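Local atomic coordinates of sporozoite surface protein 2 (Plasmodium vivax, PDB entry 4HQO), a protein that serves as an adhesive surface receptor for the gliding motility of malaria sporozoites and binds a metal ion in its von Willebrand factor A domain. Residues G29-N35 / G161-G165; N63-T69 / T102-A108; A143-A147 / F170-I174. The protein carries 4 engineered substitutions. All coordinates share one frame; numbering follows the deposited sequence.

Contact 1. Residues G29-N35 / G161-G165; sequences GSIGYPN and GIGQG. With MG (magnesium ion), chain E.
I31 and G163 mark the closest approach of the two backbones, with their CA atoms 4.2 Å apart. Here the DxSxS loop of the metal ion-dependent adhesion site of a von Willebrand factor A domain meets the loop that follows strand 156-161. G29-I31 have helical backbone angles without regular helical bonds. G32 then takes the N-cap position of helix 33-49 with a positive phi of 94°, and G163, across from I31, also has a positive phi (107°), a region readily open to glycine. One direct backbone link joins the segments, a long, weak bond from Q164 N to I31 O (3.4 Å).

Side chains supply the other bonds. N35 lays its amide across G163, with CG 3.5 Å from G163 CA. CG stands anti to the backbone N (chi1 -167°), which carries the group over to the loop. OD1 accepts a bent, weak bond from G163 N at 2.9 Å, while ND2 reaches G163 O through a water, so both ends of the amide are tied to the same glycine. Q164 extends beyond CG alongside the first loop, and its NE2 gives a weak bond to S30 O (3.2 Å). A water links that same NE2 to G29 O. Below the polar layer, I31 CD1 rests on I162 CD1 at 4.1 Å, and V40 of helix 33-49 touches both isoleucines. S30 turns its hydroxyl away from Q164 to the magnesium ion, which S28 and T103 also bind; S30 OG lies 2.2 Å from the metal and is hydrogen-bonded to D134.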
loop_
_atom_site.group_PDB
_atom_site.type_symbol
_atom_site.label_atom_id
_atom_site.label_comp_id
_atom_site.label_asym_id
_atom_site.label_seq_id
_atom_site.Cartn_x
_atom_site.Cartn_y
_atom_site.Cartn_z
ATOM N N GLY A 29 3.336 23.335 17.437
ATOM C CA GLY A 29 2.951 24.097 18.610
ATOM C C GLY A 29 1.463 24.355 18.743
ATOM O O GLY A 29 0.943 24.358 19.852
ATOM N N SER A 30 0.768 24.578 17.630
ATOM C CA SER A 30 -0.671 24.836 17.696
ATOM C C SER A 30 -1.482 23.632 18.203
ATOM O O SER A 30 -2.585 23.790 18.724
ATOM C CB SER A 30 -1.219 25.330 16.359
ATOM O OG SER A 30 -1.007 24.372 15.339
ATOM N N ILE A 31 -0.940 22.433 18.066
ATOM C CA ILE A 31 -1.619 21.266 18.619
ATOM C C ILE A 31 -1.752 21.416 20.139
ATOM O O ILE A 31 -2.846 21.313 20.696
ATOM C CB ILE A 31 -0.881 19.975 18.258
ATOM C CG1 ILE A 31 -0.843 19.824 16.740
ATOM C CG2 ILE A 31 -1.553 18.772 18.911
ATOM C CD1 ILE A 31 -2.218 19.880 16.094
ATOM N N GLY A 32 -0.641 21.701 20.804
ATOM C CA GLY A 32 -0.679 21.953 22.231
ATOM C C GLY A 32 -0.399 20.708 23.055
ATOM O O GLY A 32 -0.853 19.614 22.730
ATOM N N TYR A 33 0.367 20.886 24.124
ATOM C CA TYR A 33 0.680 19.797 25.028
ATOM C C TYR A 33 -0.558 19.140 25.656
ATOM O O TYR A 33 -0.672 17.919 25.624
ATOM C CB TYR A 33 1.663 20.249 26.118
ATOM C CG TYR A 33 1.989 19.147 27.103
ATOM C CD1 TYR A 33 2.854 18.122 26.752
ATOM C CD2 TYR A 33 1.421 19.124 28.374
ATOM C CE1 TYR A 33 3.160 17.111 27.632
ATOM C CE2 TYR A 33 1.719 18.108 29.273
ATOM C CZ TYR A 33 2.587 17.105 28.889
ATOM O OH TYR A 33 2.901 16.088 29.747
ATOM N N PRO A 34 -1.480 19.936 26.236
ATOM C CA PRO A 34 -2.619 19.256 26.858
ATOM C C PRO A 34 -3.396 18.400 25.865
ATOM O O PRO A 34 -3.821 17.306 26.223
ATOM C CB PRO A 34 -3.482 20.411 27.375
ATOM C CG PRO A 34 -2.537 21.539 27.560
ATOM C CD PRO A 34 -1.543 21.398 26.448
ATOM N N ASN A 35 -3.544 18.873 24.631
ATOM C CA ASN A 35 -4.246 18.100 23.611
ATOM C C ASN A 35 -3.455 16.859 23.195
ATOM O O ASN A 35 -4.032 15.801 22.952
ATOM C CB ASN A 35 -4.554 18.970 22.387
ATOM C CG ASN A 35 -5.542 18.321 21.449
ATOM O OD1 ASN A 35 -5.153 17.620 20.516
ATOM N ND2 ASN A 35 -6.833 18.538 21.698
ATOM N N GLY A 161 -9.072 15.118 12.616
ATOM C CA GLY A 161 -8.851 16.394 13.273
ATOM C C GLY A 161 -8.344 16.222 14.693
ATOM O O GLY A 161 -8.958 15.522 15.490
ATOM N N ILE A 162 -7.204 16.835 14.999
ATOM C CA ILE A 162 -6.691 16.883 16.367
ATOM C C ILE A 162 -6.280 18.309 16.692
ATOM O O ILE A 162 -6.168 19.147 15.799
ATOM C CB ILE A 162 -5.448 15.983 16.564
ATOM C CG1 ILE A 162 -4.357 16.344 15.550
ATOM C CG2 ILE A 162 -5.821 14.503 16.500
ATOM C CD1 ILE A 162 -2.963 15.818 15.926
ATOM N N GLY A 163 -6.041 18.587 17.968
ATOM C CA GLY A 163 -5.543 19.888 18.374
ATOM C C GLY A 163 -6.588 20.725 19.070
ATOM O O GLY A 163 -7.793 20.501 18.903
ATOM N N GLN A 164 -6.113 21.698 19.847
ATOM C CA GLN A 164 -6.975 22.565 20.642
ATOM C C GLN A 164 -7.801 23.527 19.788
ATOM O O GLN A 164 -8.894 23.931 20.191
ATOM C CB GLN A 164 -6.145 23.351 21.667
ATOM C CG GLN A 164 -5.119 24.296 21.050
ATOM C CD GLN A 164 -4.072 24.759 22.045
ATOM O OE1 GLN A 164 -4.255 24.640 23.256
ATOM N NE2 GLN A 164 -2.963 25.284 21.536
ATOM N N GLY A 165 -7.280 23.889 18.617
ATOM C CA GLY A 165 -7.951 24.836 17.741
ATOM C C GLY A 165 -7.969 24.384 16.292
ATOM O O GLY A 165 -7.118 24.781 15.492
HETATM MG MG MG E . 0.597 24.166 13.775
HETATM O O HOH W 1 -0.511 26.043 21.959
HETATM O O HOH W 2 -4.711 23.097 17.423
HETATM O O HOH W 3 1.844 25.490 14.982
HETATM O O HOH W 4 -3.575 21.557 23.826
HETATM O O HOH W 5 -8.935 17.879 19.599
HETATM O O HOH W 6 -0.667 22.712 12.797
HETATM O O HOH W 7 0.202 26.004 12.781
#

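Contact 2. Residues N63-T69 / T102-A108; sequences NLFGSYT and TTSMTAA. Engineered in segment 63-69: S67 (natural residue Asn). Engineered in segment 102-108: S104 (natural residue Asn). With MG (magnesium ion), chain E.
The threonine loop of the metal ion-dependent adhesion site, T102-S104, packs with the start of helix 105-117 against the end of strand 58-65 and the turn after it. G66 O is the polar centre of the contact. It accepts from S104 N at 2.7 Å and from S104 OG at 2.9 Å, both donors tilted by about 20° from the carbonyl plane. S104, an engineered serine, is also the centre of an inverse gamma turn closed by M105 N and T103 O. Nearby, S67, engineered as well, accepts T102 N on its OG at 3.1 Å, and a water joins S67 O to T102 OG1.

T103 faces two ways. OG1 binds the magnesium ion at 2.2 Å, while CG2, anti to the backbone N, meets the edge of the F65 ring in its plane, 3.6 Å from CE2. The same ring has A108 CB 3.6 Å from CD1 and M105 CB 3.8 Å from CE2, so the metal-binding residue and the first helical turn share one aromatic support. Farther out, T69 CG2 sits close to S104 CB and to A107 CB (3.8 Å).

S28 and S30 complete the protein side of the metal site, and N138 OD1 accepts from T103 N. F65 also touches L24 and D26 of strand 19-26 and L131 of strand 126-133, while M105 reaches A143 of helix 140-152, placing the contact between the central sheet and its covering helices.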
loop_
_atom_site.group_PDB
_atom_site.type_symbol
_atom_site.label_atom_id
_atom_site.label_comp_id
_atom_site.label_asym_id
_atom_site.label_seq_id
_atom_site.Cartn_x
_atom_site.Cartn_y
_atom_site.Cartn_z
ATOM N N ASN A 63 5.209 9.339 10.384
ATOM C CA ASN A 63 5.989 10.565 10.323
ATOM C C ASN A 63 5.413 11.586 11.284
ATOM O O ASN A 63 4.189 11.777 11.358
ATOM C CB ASN A 63 5.966 11.154 8.902
ATOM C CG ASN A 63 7.058 12.179 8.677
ATOM O OD1 ASN A 63 7.003 13.294 9.206
ATOM N ND2 ASN A 63 8.058 11.809 7.884
ATOM N N LEU A 64 6.301 12.262 11.995
ATOM C CA LEU A 64 5.915 13.336 12.893
ATOM C C LEU A 64 6.326 14.666 12.263
ATOM O O LEU A 64 7.512 14.895 11.998
ATOM C CB LEU A 64 6.636 13.168 14.228
ATOM C CG LEU A 64 6.325 14.210 15.308
ATOM C CD1 LEU A 64 4.898 14.046 15.798
ATOM C CD2 LEU A 64 7.290 14.057 16.458
ATOM N N PHE A 65 5.371 15.553 12.014
ATOM C CA PHE A 65 5.747 16.830 11.414
ATOM C C PHE A 65 5.449 18.041 12.296
ATOM O O PHE A 65 4.433 18.108 12.982
ATOM C CB PHE A 65 5.157 16.998 10.011
ATOM C CG PHE A 65 3.650 17.036 9.966
ATOM C CD1 PHE A 65 2.910 15.859 9.878
ATOM C CD2 PHE A 65 2.975 18.252 9.968
ATOM C CE1 PHE A 65 1.519 15.893 9.813
ATOM C CE2 PHE A 65 1.580 18.301 9.899
ATOM C CZ PHE A 65 0.852 17.117 9.819
ATOM N N GLY A 66 6.375 18.987 12.280
ATOM C CA GLY A 66 6.284 20.181 13.090
ATOM C C GLY A 66 7.157 21.194 12.400
ATOM O O GLY A 66 6.976 21.421 11.209
ATOM N N SER A 67 8.104 21.785 13.127
ATOM C CA SER A 67 9.077 22.693 12.516
ATOM C C SER A 67 9.896 21.936 11.489
ATOM O O SER A 67 10.324 22.490 10.476
ATOM C CB SER A 67 10.020 23.286 13.575
ATOM O OG SER A 67 9.394 24.343 14.279
ATOM N N TYR A 68 10.128 20.663 11.784
ATOM C CA TYR A 68 10.895 19.780 10.920
ATOM C C TYR A 68 10.011 18.558 10.672
ATOM O O TYR A 68 8.857 18.544 11.095
ATOM C CB TYR A 68 12.192 19.388 11.635
ATOM C CG TYR A 68 13.333 19.045 10.710
ATOM C CD1 TYR A 68 13.711 19.916 9.686
ATOM C CD2 TYR A 68 14.047 17.859 10.867
ATOM C CE1 TYR A 68 14.766 19.608 8.845
ATOM C CE2 TYR A 68 15.101 17.533 10.025
ATOM C CZ TYR A 68 15.455 18.411 9.014
ATOM O OH TYR A 68 16.507 18.093 8.182
ATOM N N THR A 69 10.517 17.549 9.972
ATOM C CA THR A 69 9.799 16.274 9.893
ATOM C C THR A 69 10.682 15.169 10.438
ATOM O O THR A 69 11.916 15.222 10.327
ATOM C CB THR A 69 9.324 15.892 8.456
ATOM O OG1 THR A 69 10.452 15.678 7.600
ATOM C CG2 THR A 69 8.416 16.959 7.876
ATOM N N THR A 102 6.378 25.221 14.056
ATOM C CA THR A 102 5.460 25.422 12.952
ATOM C C THR A 102 5.003 24.056 12.404
ATOM O O THR A 102 5.158 23.042 13.081
ATOM C CB THR A 102 6.102 26.324 11.882
ATOM O OG1 THR A 102 7.390 25.803 11.541
ATOM C CG2 THR A 102 6.292 27.769 12.445
ATOM N N THR A 103 4.431 24.030 11.203
ATOM C CA THR A 103 3.693 22.856 10.728
ATOM C C THR A 103 4.086 22.442 9.306
ATOM O O THR A 103 3.461 22.866 8.334
ATOM C CB THR A 103 2.179 23.133 10.771
ATOM O OG1 THR A 103 1.849 23.778 12.008
ATOM C CG2 THR A 103 1.381 21.837 10.630
ATOM N N SER A 104 5.125 21.618 9.196
ATOM C CA SER A 104 5.633 21.169 7.903
ATOM C C SER A 104 4.740 20.107 7.244
ATOM O O SER A 104 5.167 18.971 7.000
ATOM C CB SER A 104 7.044 20.618 8.075
ATOM O OG SER A 104 7.943 21.645 8.440
ATOM N N MET A 105 3.503 20.475 6.940
ATOM C CA MET A 105 2.538 19.482 6.467
ATOM C C MET A 105 2.839 19.030 5.032
ATOM O O MET A 105 2.711 17.856 4.702
ATOM C CB MET A 105 1.113 20.029 6.572
ATOM C CG MET A 105 0.045 19.063 6.111
ATOM S SD MET A 105 -1.592 19.807 6.086
ATOM C CE MET A 105 -1.782 20.218 7.821
ATOM N N THR A 106 3.241 19.973 4.190
ATOM C CA THR A 106 3.580 19.677 2.799
ATOM C C THR A 106 4.773 18.718 2.753
ATOM O O THR A 106 4.774 17.764 1.987
ATOM C CB THR A 106 3.914 20.965 2.026
ATOM O OG1 THR A 106 2.744 21.790 1.951
ATOM C CG2 THR A 106 4.444 20.656 0.603
ATOM N N ALA A 107 5.780 18.967 3.585
ATOM C CA ALA A 107 6.962 18.099 3.628
ATOM C C ALA A 107 6.638 16.661 4.078
ATOM O O ALA A 107 7.203 15.700 3.557
ATOM C CB ALA A 107 8.067 18.720 4.500
ATOM N N ALA A 108 5.720 16.509 5.027
ATOM C CA ALA A 108 5.320 15.169 5.471
ATOM C C ALA A 108 4.611 14.410 4.344
ATOM O O ALA A 108 4.891 13.236 4.092
ATOM C CB ALA A 108 4.425 15.261 6.701
HETATM MG MG MG E . 0.597 24.166 13.775
HETATM O O HOH W 8 8.828 24.456 9.440
HETATM O O HOH W 6 -0.667 22.712 12.797
HETATM O O HOH W 7 0.202 26.004 12.781
HETATM O O HOH W 3 1.844 25.490 14.982
#

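Contact 3. Residues A143-A147 / F170-I174; sequences ALEVA and FNRLI
I174 N donates to F170 O at 2.9 Å, the shortest polar bond here, a helical link within 170-174 that sets these two side chains one turn apart to receive L144 of the other helix. The two helices of the von Willebrand factor A domain run in nearly the same direction, their short axes crossing at -28° with a closest approach of 10.7 Å.

L144 carries the largest share of the contact. Its CD2 branch lies 3.7 Å from F170 CE1 and equally near I174 CB, while CD1 turns outward to L173 CD2, also at 3.7 Å; the leucine and L173 cross at about a right angle. The F170 side chain, with CG anti to its own N (chi1 -179°), lies alongside L144 pointing the opposite way and brings CZ to within 4.1 Å of A143 CB, which lies at the ring edge. I174 is extended and reaches between the two alanines: CG1 is 3.6 Å from A147 CB, and CD1 comes 3.6 Å from A143 O. That carbonyl already accepts A147 N, its regular helical partner.

P137 touches both A143 and F170 at one end, and V159 of strand 156-161 lies against I174. Since the helices meet through methyl groups and a phenyl ring, with A143 O and I174 N bonded within their own helices and I174 O to K151, the interface depends on shape and apolar burial.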
loop_
_atom_site.group_PDB
_atom_site.type_symbol
_atom_site.label_atom_id
_atom_site.label_comp_id
_atom_site.label_asym_id
_atom_site.label_seq_id
_atom_site.Cartn_x
_atom_site.Cartn_y
_atom_site.Cartn_z
ATOM N N ALA A 143 0.184 22.512 0.646
ATOM C CA ALA A 143 -0.346 21.291 1.243
ATOM C C ALA A 143 -1.496 20.712 0.415
ATOM O O ALA A 143 -1.569 19.500 0.209
ATOM C CB ALA A 143 -0.781 21.528 2.708
ATOM N N LEU A 144 -2.388 21.574 -0.069
ATOM C CA LEU A 144 -3.484 21.122 -0.927
ATOM C C LEU A 144 -2.952 20.529 -2.228
ATOM O O LEU A 144 -3.497 19.563 -2.764
ATOM C CB LEU A 144 -4.428 22.285 -1.262
ATOM C CG LEU A 144 -5.298 22.877 -0.148
ATOM C CD1 LEU A 144 -6.124 24.026 -0.682
ATOM C CD2 LEU A 144 -6.208 21.818 0.449
ATOM N N GLU A 145 -1.882 21.126 -2.734
ATOM C CA GLU A 145 -1.322 20.756 -4.022
ATOM C C GLU A 145 -0.736 19.350 -3.977
ATOM O O GLU A 145 -0.987 18.534 -4.863
ATOM C CB GLU A 145 -0.238 21.754 -4.426
ATOM C CG GLU A 145 0.384 21.481 -5.784
ATOM C CD GLU A 145 1.597 22.365 -6.049
ATOM O OE1 GLU A 145 2.377 22.627 -5.104
ATOM O OE2 GLU A 145 1.764 22.804 -7.193
ATOM N N VAL A 146 0.047 19.065 -2.944
ATOM C CA VAL A 146 0.650 17.744 -2.832
ATOM C C VAL A 146 -0.392 16.671 -2.498
ATOM O O VAL A 146 -0.307 15.546 -2.996
ATOM C CB VAL A 146 1.824 17.706 -1.827
ATOM C CG1 VAL A 146 1.358 18.083 -0.436
ATOM C CG2 VAL A 146 2.459 16.324 -1.813
ATOM N N ALA A 147 -1.376 17.015 -1.673
ATOM C CA ALA A 147 -2.458 16.079 -1.362
ATOM C C ALA A 147 -3.179 15.707 -2.650
ATOM O O ALA A 147 -3.502 14.547 -2.885
ATOM C CB ALA A 147 -3.429 16.693 -0.399
ATOM N N PHE A 170 -10.377 23.981 6.429
ATOM C CA PHE A 170 -9.221 23.497 5.689
ATOM C C PHE A 170 -9.122 21.972 5.702
ATOM O O PHE A 170 -8.782 21.365 4.686
ATOM C CB PHE A 170 -7.903 24.095 6.199
ATOM C CG PHE A 170 -6.701 23.615 5.419
ATOM C CD1 PHE A 170 -6.341 24.237 4.233
ATOM C CD2 PHE A 170 -5.977 22.502 5.840
ATOM C CE1 PHE A 170 -5.260 23.779 3.492
ATOM C CE2 PHE A 170 -4.899 22.036 5.099
ATOM C CZ PHE A 170 -4.538 22.689 3.929
ATOM N N ASN A 171 -9.373 21.359 6.857
ATOM C CA ASN A 171 -9.335 19.901 6.956
ATOM C C ASN A 171 -10.297 19.244 5.978
ATOM O O ASN A 171 -9.946 18.258 5.336
ATOM C CB ASN A 171 -9.635 19.425 8.381
ATOM C CG ASN A 171 -8.414 19.482 9.290
ATOM O OD1 ASN A 171 -7.289 19.652 8.829
ATOM N ND2 ASN A 171 -8.635 19.310 10.590
ATOM N N ARG A 172 -11.501 19.799 5.864
ATOM C CA ARG A 172 -12.502 19.275 4.949
ATOM C C ARG A 172 -12.057 19.496 3.509
ATOM O O ARG A 172 -12.282 18.653 2.639
ATOM C CB ARG A 172 -13.862 19.945 5.177
ATOM C CG ARG A 172 -14.585 19.511 6.448
ATOM C CD ARG A 172 -15.951 20.180 6.573
ATOM N NE ARG A 172 -17.036 19.279 6.186
ATOM C CZ ARG A 172 -17.703 19.349 5.038
ATOM N NH1 ARG A 172 -17.412 20.289 4.148
ATOM N NH2 ARG A 172 -18.669 18.479 4.782
ATOM N N LEU A 173 -11.423 20.635 3.263
ATOM C CA LEU A 173 -10.971 20.965 1.921
ATOM C C LEU A 173 -9.893 19.981 1.474
ATOM O O LEU A 173 -9.994 19.384 0.415
ATOM C CB LEU A 173 -10.465 22.409 1.856
ATOM C CG LEU A 173 -10.099 22.930 0.471
ATOM C CD1 LEU A 173 -11.295 22.853 -0.462
ATOM C CD2 LEU A 173 -9.590 24.363 0.581
ATOM N N ILE A 174 -8.877 19.780 2.298
ATOM C CA ILE A 174 -7.806 18.870 1.916
ATOM C C ILE A 174 -8.298 17.415 1.853
ATOM O O ILE A 174 -7.763 16.606 1.101
ATOM C CB ILE A 174 -6.553 19.024 2.817
ATOM C CG1 ILE A 174 -5.329 18.400 2.140
ATOM C CG2 ILE A 174 -6.778 18.413 4.227
ATOM C CD1 ILE A 174 -4.010 18.747 2.811
#

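In the fold
Contacts 1 and 2 converge on the magnesium ion: S30 and T103 each supply a hydroxyl, and three metal-bound waters belong to both, although their nearest protein atoms stay about 4 Å apart and their centres 15 Å apart. Contact 3 lies farther from this site, with the F170 side chain about 10 Å from the metal. It adjoins contact 2, whose centre is 14 Å away, through T106 OG1, 3.0 Å from A143 N, and M105 SD, 3.9 Å from A143 CB and 4.1 Å from F170 CE2. Contact 1 meets contact 3 where G161 CA approaches N171 ND2 at 4.0 Å. Contacts 1 and 2 hold the domain's metal-binding loops; contact 3 joins two helices beside them.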